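Local coordinates for CPXV203 protein (PDB 4HKJ) that probably binds host MHC class I molecules and keeps them from the cell surface, as a cowpox virus immune-evasion protein, at residues D[16-21]-D[83-88]; D[145-150]-D[163-168]. All coordinates share one frame; numbering follows the deposited sequence.

Contact 1. Residues D[16-21]-D[83-88]; sequences KLKIGM and YIEFSN
Lys18 and Glu85 project from the same face of the sheet, and in both the first torsion places CG anti to the backbone N and beside the carbonyl carbon (chi1 175° for Lys18). The side chains meet at a slant: Lys18 CD and CE run past the carboxylate, each 3.3 Å from Glu85 OE2, while the bend at chi3, -62°, leaves NZ 3.7 Å from that same oxygen, a long salt bridge. Tyr83 also has CG anti to its N, and its ring leans across the neighbouring strand until OH is 3.5 Å from Gly20 CA, a position with no side chain to hold it off. Arg177 makes a cation-pi contact with this ring.

The strands run antiparallel, at 169° between their directions. Leu17-Asn88, Ile19-Phe86 and Met21-Ile84 are the hydrogen-bonded pairs, with Lys18-Ser87 and Gly20-Glu85 between them. The central pair is joined both ways: Ile19 N to Phe86 O is 2.8 Å, with the donor in the carbonyl plane, and Phe86 N to Ile19 O is 2.9 Å. Asn88 N to Leu17 O and Met21 N to Ile84 O are weak by their angles.

The other face is mostly apolar. Ile19 CB packs 4.1 Å from Phe86 CB, and Met21 reaches Ile106 and Val108 on strand 103-110, in the second sheet. Asn88, at the strand's end, bonds through ND2 to Ile68 O and through OD1 to Asn90 N. The directional bonds thus lie in the backbone ladder between two faces, one packed with apolar groups, the other carrying a loosely joined charged pair with Asp178 close to Glu85, which probably contributes little to the pairing.

Contact 2. Residues D[145-150]-D[163-168]; sequences GVNYSF and ETDTLT
The carboxylate of Asp165, which lies against the side-chain amide of Asn147, is gripped at both oxygens: OD1 accepts the backbone N of Leu167 at 3.2 Å, nearly along its C-O axis, and OD2 forms a salt bridge with Arg177. Those two bonds should fix the rotation of the group, and Asn147 then meets it as a flat partner. The amide and carboxylate planes are 12° apart and stacked, with Asn147 CG 3.8 Å from Asp165 OD1 and Asn147 ND2 3.9 Å from Asp165 CG. Since the planes face each other, this is stacking, and no hydrogen bond links the two segments.

The bond from Leu167 N to Asp165 OD1 makes residues 165-167 an Asx turn, and Leu167 is itself the centre of an inverse gamma turn. The irregular loop 163-168 lies against strand 141-152, the outermost strand of its sheet within this chain. Leu167 points toward that strand. Its CD2 rests 3.6 Å from Gly145 O and 3.8 Å from Asn147 N, whereas CD1 sits 3.9 Å from Asn147 OD1; one methyl branch meets the backbone and the other the amide. Leu167 also packs on Cys22.

The same loop also meets other chains: Thr166 OG1 is hydrogen-bonded to an acidic side chain of another protein, and Glu163 OE1 is paired ionically with a basic side chain of that same neighbouring chain.

Contacts 1 and 2 lie side by side in one antiparallel sheet, with centres 9 Å apart. Strand 15-25 pairs with 81-88 on one edge and with 141-152 on the other; on the latter, Gly20 O is 2.8 Å from Asn147 N and Lys18 N is 3.0 Å from Ser149 O, both probable hydrogen bonds. Leu17 CB also packs 3.5 Å from Phe150 CD1. Arg177 connects them a second way, since it serves both Tyr83 of contact 1 and Asp165 of contact 2. Contact 1 is buried near the centre of the chain and is untouched by other protein chains, whereas the loop 163-168 of contact 2 reaches other protein chains of the assembly.

Contact 1. Residues D[16-21]-D[83-88]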
ATOM      1  N   LYS D  16      -6.239  -7.710 -20.761  1.00 40.30           N
ATOM      2  CA  LYS D  16      -7.208  -7.703 -19.672  1.00 48.17           C
ATOM      3  C   LYS D  16      -7.125  -6.428 -18.839  1.00 58.14           C
ATOM      4  O   LYS D  16      -6.037  -5.906 -18.588  1.00 62.25           O
ATOM      5  CB  LYS D  16      -7.021  -8.930 -18.776  1.00 50.08           C
ATOM      6  CG  LYS D  16      -7.179 -10.251 -19.504  1.00 56.84           C
ATOM      7  CD  LYS D  16      -7.267 -11.417 -18.535  1.00 64.37           C
ATOM      8  CE  LYS D  16      -7.525 -12.720 -19.274  1.00 76.66           C
ATOM      9  NZ  LYS D  16      -7.674 -13.871 -18.342  1.00 84.51           N
ATOM     10  N   LEU D  17      -8.281  -5.932 -18.412  1.00 55.51           N
ATOM     11  CA  LEU D  17      -8.345  -4.714 -17.614  1.00 52.54           C
ATOM     12  C   LEU D  17      -9.041  -4.948 -16.279  1.00 57.27           C
ATOM     13  O   LEU D  17     -10.154  -5.473 -16.229  1.00 62.19           O
ATOM     14  CB  LEU D  17      -9.067  -3.606 -18.383  1.00 48.69           C
ATOM     15  CG  LEU D  17      -9.320  -2.302 -17.616  1.00 47.34           C
ATOM     16  CD1 LEU D  17      -8.011  -1.675 -17.162  1.00 44.05           C
ATOM     17  CD2 LEU D  17     -10.122  -1.326 -18.462  1.00 48.13           C
ATOM     18  N   LYS D  18      -8.375  -4.552 -15.199  1.00 50.52           N
ATOM     19  CA  LYS D  18      -8.958  -4.636 -13.867  1.00 45.76           C
ATOM     20  C   LYS D  18      -8.758  -3.332 -13.109  1.00 53.84           C
ATOM     21  O   LYS D  18      -7.627  -2.893 -12.902  1.00 58.50           O
ATOM     22  CB  LYS D  18      -8.348  -5.788 -13.073  1.00 47.78           C
ATOM     23  CG  LYS D  18      -8.835  -5.858 -11.634  1.00 61.71           C
ATOM     24  CD  LYS D  18      -8.155  -6.977 -10.864  1.00 82.44           C
ATOM     25  CE  LYS D  18      -8.466  -8.335 -11.469  1.00 95.00           C
ATOM     26  NZ  LYS D  18      -7.815  -9.434 -10.707  1.00 95.19           N
ATOM     27  N   ILE D  19      -9.861  -2.715 -12.702  1.00 57.33           N
ATOM     28  CA  ILE D  19      -9.803  -1.514 -11.879  1.00 57.61           C
ATOM     29  C   ILE D  19     -10.378  -1.795 -10.495  1.00 61.74           C
ATOM     30  O   ILE D  19     -11.569  -2.073 -10.353  1.00 61.95           O
ATOM     31  CB  ILE D  19     -10.572  -0.345 -12.519  1.00 51.25           C
ATOM     32  CG1 ILE D  19     -10.007  -0.023 -13.903  1.00 55.79           C
ATOM     33  CG2 ILE D  19     -10.511   0.882 -11.623  1.00 49.44           C
ATOM     34  CD1 ILE D  19     -10.657   1.173 -14.568  1.00 35.19           C
ATOM     35  N   GLY D  20      -9.524  -1.728  -9.479  1.00 63.37           N
ATOM     36  CA  GLY D  20      -9.955  -1.918  -8.108  1.00 62.03           C
ATOM     37  C   GLY D  20     -10.118  -0.587  -7.403  1.00 63.43           C
ATOM     38  O   GLY D  20      -9.379   0.358  -7.674  1.00 59.65           O
HETATM   39  N   MSE D  21     -11.090  -0.507  -6.500  1.00 58.77           N
HETATM   40  CA  MSE D  21     -11.353   0.730  -5.772  1.00 46.41           C
HETATM   41  C   MSE D  21     -11.912   0.451  -4.382  1.00 49.13           C
HETATM   42  O   MSE D  21     -12.986  -0.132  -4.241  1.00 53.17           O
HETATM   43  CB  MSE D  21     -12.315   1.618  -6.562  1.00 43.10           C
HETATM   44  CG  MSE D  21     -12.653   2.930  -5.878  1.00 49.91           C
HETATM   45 SE   MSE D  21     -13.722   4.112  -7.001  1.00 96.85          SE
HETATM   46  CE  MSE D  21     -12.520   4.229  -8.534  1.00139.89           C
ATOM     47  N   TYR D  83     -15.612  -2.466  -1.426  1.00 56.91           N
ATOM     48  CA  TYR D  83     -14.717  -2.648  -2.566  1.00 51.80           C
ATOM     49  C   TYR D  83     -15.475  -2.888  -3.871  1.00 58.41           C
ATOM     50  O   TYR D  83     -16.479  -3.600  -3.896  1.00 69.77           O
ATOM     51  CB  TYR D  83     -13.749  -3.803  -2.294  1.00 50.35           C
ATOM     52  CG  TYR D  83     -12.841  -4.140  -3.455  1.00 56.46           C
ATOM     53  CD1 TYR D  83     -11.735  -3.355  -3.748  1.00 58.06           C
ATOM     54  CD2 TYR D  83     -13.084  -5.249  -4.252  1.00 52.34           C
ATOM     55  CE1 TYR D  83     -10.902  -3.660  -4.807  1.00 48.48           C
ATOM     56  CE2 TYR D  83     -12.257  -5.562  -5.314  1.00 51.39           C
ATOM     57  CZ  TYR D  83     -11.168  -4.764  -5.587  1.00 48.17           C
ATOM     58  OH  TYR D  83     -10.343  -5.075  -6.643  1.00 50.48           O
ATOM     59  N   ILE D  84     -14.984  -2.289  -4.954  1.00 52.63           N
ATOM     60  CA  ILE D  84     -15.593  -2.445  -6.272  1.00 55.62           C
ATOM     61  C   ILE D  84     -14.536  -2.828  -7.305  1.00 60.92           C
ATOM     62  O   ILE D  84     -13.445  -2.259  -7.323  1.00 69.10           O
ATOM     63  CB  ILE D  84     -16.292  -1.147  -6.730  1.00 50.74           C
ATOM     64  CG1 ILE D  84     -17.279  -0.663  -5.665  1.00 55.52           C
ATOM     65  CG2 ILE D  84     -17.004  -1.358  -8.058  1.00 43.87           C
ATOM     66  CD1 ILE D  84     -18.021   0.600  -6.046  1.00 46.51           C
ATOM     67  N   GLU D  85     -14.859  -3.793  -8.162  1.00 60.82           N
ATOM     68  CA  GLU D  85     -13.917  -4.249  -9.179  1.00 59.07           C
ATOM     69  C   GLU D  85     -14.505  -4.190 -10.585  1.00 61.75           C
ATOM     70  O   GLU D  85     -15.419  -4.945 -10.919  1.00 69.68           O
ATOM     71  CB  GLU D  85     -13.447  -5.674  -8.878  1.00 64.49           C
ATOM     72  CG  GLU D  85     -12.414  -6.204  -9.860  1.00 80.49           C
ATOM     73  CD  GLU D  85     -12.098  -7.670  -9.636  1.00 94.44           C
ATOM     74  OE1 GLU D  85     -13.016  -8.505  -9.780  1.00 99.56           O
ATOM     75  OE2 GLU D  85     -10.935  -7.988  -9.310  1.00 94.50           O
ATOM     76  N   PHE D  86     -13.971  -3.292 -11.406  1.00 55.60           N
ATOM     77  CA  PHE D  86     -14.373  -3.195 -12.804  1.00 58.21           C
ATOM     78  C   PHE D  86     -13.445  -4.054 -13.660  1.00 61.79           C
ATOM     79  O   PHE D  86     -12.223  -3.939 -13.565  1.00 66.16           O
ATOM     80  CB  PHE D  86     -14.340  -1.739 -13.269  1.00 58.79           C
ATOM     81  CG  PHE D  86     -15.232  -0.828 -12.472  1.00 60.67           C
ATOM     82  CD1 PHE D  86     -16.576  -0.703 -12.788  1.00 59.97           C
ATOM     83  CD2 PHE D  86     -14.729  -0.096 -11.409  1.00 52.87           C
ATOM     84  CE1 PHE D  86     -17.400   0.135 -12.058  1.00 59.56           C
ATOM     85  CE2 PHE D  86     -15.548   0.744 -10.676  1.00 48.96           C
ATOM     86  CZ  PHE D  86     -16.884   0.858 -11.002  1.00 59.91           C
ATOM     87  N   SER D  87     -14.025  -4.915 -14.491  1.00 53.97           N
ATOM     88  CA  SER D  87     -13.232  -5.896 -15.227  1.00 43.90           C
ATOM     89  C   SER D  87     -13.535  -5.943 -16.725  1.00 50.61           C
ATOM     90  O   SER D  87     -14.573  -5.465 -17.180  1.00 50.73           O
ATOM     91  CB  SER D  87     -13.427  -7.286 -14.619  1.00 57.76           C
ATOM     92  OG  SER D  87     -13.234  -7.259 -13.217  1.00 73.82           O
ATOM     93  N   ASN D  88     -12.607  -6.526 -17.477  1.00 50.12           N
ATOM     94  CA  ASN D  88     -12.797  -6.808 -18.895  1.00 51.76           C
ATOM     95  C   ASN D  88     -11.797  -7.871 -19.339  1.00 61.66           C
ATOM     96  O   ASN D  88     -10.600  -7.606 -19.439  1.00 62.45           O
ATOM     97  CB  ASN D  88     -12.643  -5.540 -19.738  1.00 51.58           C
ATOM     98  CG  ASN D  88     -13.161  -5.713 -21.159  1.00 58.80           C
ATOM     99  OD1 ASN D  88     -13.069  -6.792 -21.742  1.00 65.89           O
ATOM    100  ND2 ASN D  88     -13.712  -4.643 -21.720  1.00 49.77           N
TER

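Contact 2. Residues D[145-150]-D[163-168]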
ATOM      1  N   GLY D 145      -9.011   4.465  -2.270  1.00 59.40           N
ATOM      2  CA  GLY D 145      -7.821   3.986  -2.947  1.00 49.67           C
ATOM      3  C   GLY D 145      -8.176   3.338  -4.269  1.00 49.48           C
ATOM      4  O   GLY D 145      -9.242   2.741  -4.408  1.00 58.15           O
ATOM      5  N   VAL D 146      -7.285   3.464  -5.248  1.00 56.72           N
ATOM      6  CA  VAL D 146      -7.529   2.911  -6.579  1.00 61.51           C
ATOM      7  C   VAL D 146      -6.347   2.084  -7.074  1.00 64.26           C
ATOM      8  O   VAL D 146      -5.225   2.580  -7.160  1.00 60.88           O
ATOM      9  CB  VAL D 146      -7.818   4.011  -7.609  1.00 56.05           C
ATOM     10  CG1 VAL D 146      -7.964   3.418  -9.003  1.00 35.28           C
ATOM     11  CG2 VAL D 146      -9.061   4.790  -7.227  1.00 53.23           C
ATOM     12  N   ASN D 147      -6.606   0.824  -7.407  1.00 66.45           N
ATOM     13  CA  ASN D 147      -5.583  -0.013  -8.015  1.00 68.49           C
ATOM     14  C   ASN D 147      -5.884  -0.227  -9.493  1.00 64.52           C
ATOM     15  O   ASN D 147      -7.043  -0.350  -9.889  1.00 62.43           O
ATOM     16  CB  ASN D 147      -5.457  -1.347  -7.282  1.00 80.18           C
ATOM     17  CG  ASN D 147      -4.018  -1.812  -7.173  1.00 98.49           C
ATOM     18  OD1 ASN D 147      -3.310  -1.461  -6.226  1.00109.26           O
ATOM     19  ND2 ASN D 147      -3.575  -2.602  -8.143  1.00101.09           N
ATOM     20  N   TYR D 148      -4.833  -0.263 -10.303  1.00 66.69           N
ATOM     21  CA  TYR D 148      -4.985  -0.297 -11.753  1.00 58.56           C
ATOM     22  C   TYR D 148      -4.067  -1.336 -12.393  1.00 64.10           C
ATOM     23  O   TYR D 148      -2.885  -1.429 -12.060  1.00 74.39           O
ATOM     24  CB  TYR D 148      -4.738   1.103 -12.330  1.00 55.13           C
ATOM     25  CG  TYR D 148      -4.157   1.140 -13.726  1.00 57.46           C
ATOM     26  CD1 TYR D 148      -4.910   0.758 -14.828  1.00 63.97           C
ATOM     27  CD2 TYR D 148      -2.861   1.593 -13.942  1.00 48.87           C
ATOM     28  CE1 TYR D 148      -4.383   0.804 -16.104  1.00 78.87           C
ATOM     29  CE2 TYR D 148      -2.325   1.645 -15.214  1.00 59.73           C
ATOM     30  CZ  TYR D 148      -3.089   1.248 -16.291  1.00 85.05           C
ATOM     31  OH  TYR D 148      -2.563   1.296 -17.561  1.00102.56           O
ATOM     32  N   SER D 149      -4.629  -2.122 -13.306  1.00 61.07           N
ATOM     33  CA  SER D 149      -3.883  -3.170 -13.990  1.00 56.20           C
ATOM     34  C   SER D 149      -4.399  -3.372 -15.411  1.00 59.32           C
ATOM     35  O   SER D 149      -5.582  -3.648 -15.618  1.00 67.74           O
ATOM     36  CB  SER D 149      -3.963  -4.481 -13.205  1.00 50.60           C
ATOM     37  OG  SER D 149      -3.181  -5.491 -13.821  1.00 70.38           O
ATOM     38  N   PHE D 150      -3.505  -3.232 -16.385  1.00 49.64           N
ATOM     39  CA  PHE D 150      -3.880  -3.328 -17.791  1.00 52.68           C
ATOM     40  C   PHE D 150      -2.711  -3.846 -18.624  1.00 56.26           C
ATOM     41  O   PHE D 150      -1.810  -3.088 -18.982  1.00 58.04           O
ATOM     42  CB  PHE D 150      -4.329  -1.957 -18.306  1.00 60.60           C
ATOM     43  CG  PHE D 150      -4.970  -1.993 -19.664  1.00 74.45           C
ATOM     44  CD1 PHE D 150      -6.065  -2.803 -19.903  1.00 75.97           C
ATOM     45  CD2 PHE D 150      -4.493  -1.200 -20.694  1.00 82.47           C
ATOM     46  CE1 PHE D 150      -6.666  -2.835 -21.146  1.00 73.29           C
ATOM     47  CE2 PHE D 150      -5.091  -1.226 -21.942  1.00 83.30           C
ATOM     48  CZ  PHE D 150      -6.179  -2.045 -22.168  1.00 75.16           C
ATOM     49  N   GLU D 163       4.286  -8.125  -7.002  1.00 80.02           N
ATOM     50  CA  GLU D 163       2.967  -7.940  -6.414  1.00 76.69           C
ATOM     51  C   GLU D 163       2.724  -6.466  -6.110  1.00 67.64           C
ATOM     52  O   GLU D 163       3.360  -5.894  -5.225  1.00 67.18           O
ATOM     53  CB  GLU D 163       2.844  -8.778  -5.142  1.00 89.23           C
ATOM     54  CG  GLU D 163       3.177 -10.249  -5.347  1.00110.00           C
ATOM     55  CD  GLU D 163       3.415 -10.982  -4.041  1.00123.71           C
ATOM     56  OE1 GLU D 163       3.296 -10.347  -2.972  1.00130.17           O
ATOM     57  OE2 GLU D 163       3.728 -12.191  -4.084  1.00121.78           O
ATOM     58  N   THR D 164       1.802  -5.855  -6.846  1.00 60.23           N
ATOM     59  CA  THR D 164       1.550  -4.426  -6.712  1.00 69.57           C
ATOM     60  C   THR D 164       0.180  -4.120  -6.110  1.00 73.43           C
ATOM     61  O   THR D 164      -0.158  -2.959  -5.878  1.00 83.73           O
ATOM     62  CB  THR D 164       1.669  -3.706  -8.069  1.00 78.41           C
ATOM     63  OG1 THR D 164       0.702  -4.239  -8.984  1.00 78.40           O
ATOM     64  CG2 THR D 164       3.061  -3.893  -8.648  1.00 83.16           C
ATOM     65  N   ASP D 165      -0.607  -5.161  -5.857  1.00 64.57           N
ATOM     66  CA  ASP D 165      -1.933  -4.979  -5.280  1.00 59.22           C
ATOM     67  C   ASP D 165      -1.875  -5.099  -3.762  1.00 64.20           C
ATOM     68  O   ASP D 165      -1.461  -6.129  -3.227  1.00 67.70           O
ATOM     69  CB  ASP D 165      -2.920  -5.998  -5.854  1.00 55.74           C
ATOM     70  CG  ASP D 165      -4.368  -5.570  -5.684  1.00 64.72           C
ATOM     71  OD1 ASP D 165      -4.652  -4.743  -4.790  1.00 79.73           O
ATOM     72  OD2 ASP D 165      -5.227  -6.063  -6.445  1.00 59.28           O
ATOM     73  N   THR D 166      -2.289  -4.040  -3.074  1.00 65.58           N
ATOM     74  CA  THR D 166      -2.282  -4.020  -1.616  1.00 70.00           C
ATOM     75  C   THR D 166      -3.620  -3.544  -1.055  1.00 72.31           C
ATOM     76  O   THR D 166      -3.766  -3.364   0.155  1.00 78.62           O
ATOM     77  CB  THR D 166      -1.158  -3.121  -1.067  1.00 67.42           C
ATOM     78  OG1 THR D 166      -1.249  -1.820  -1.662  1.00 71.80           O
ATOM     79  CG2 THR D 166       0.207  -3.719  -1.378  1.00 57.32           C
ATOM     80  N   LEU D 167      -4.593  -3.343  -1.938  1.00 59.87           N
ATOM     81  CA  LEU D 167      -5.926  -2.916  -1.527  1.00 51.57           C
ATOM     82  C   LEU D 167      -6.703  -4.059  -0.879  1.00 54.74           C
ATOM     83  O   LEU D 167      -7.661  -4.574  -1.457  1.00 62.80           O
ATOM     84  CB  LEU D 167      -6.709  -2.359  -2.718  1.00 50.69           C
ATOM     85  CG  LEU D 167      -6.759  -0.837  -2.884  1.00 53.59           C
ATOM     86  CD1 LEU D 167      -5.375  -0.257  -3.133  1.00 64.43           C
ATOM     87  CD2 LEU D 167      -7.716  -0.452  -4.002  1.00 45.32           C
ATOM     88  N   THR D 168      -6.282  -4.447   0.322  1.00 50.27           N
ATOM     89  CA  THR D 168      -6.945  -5.508   1.073  1.00 51.66           C
ATOM     90  C   THR D 168      -8.395  -5.132   1.357  1.00 54.19           C
ATOM     91  O   THR D 168      -9.287  -5.979   1.316  1.00 61.05           O
ATOM     92  CB  THR D 168      -6.221  -5.785   2.401  1.00 62.74           C
ATOM     93  OG1 THR D 168      -6.228  -4.603   3.212  1.00 68.92           O
ATOM     94  CG2 THR D 168      -4.785  -6.208   2.145  1.00 60.32           C
TER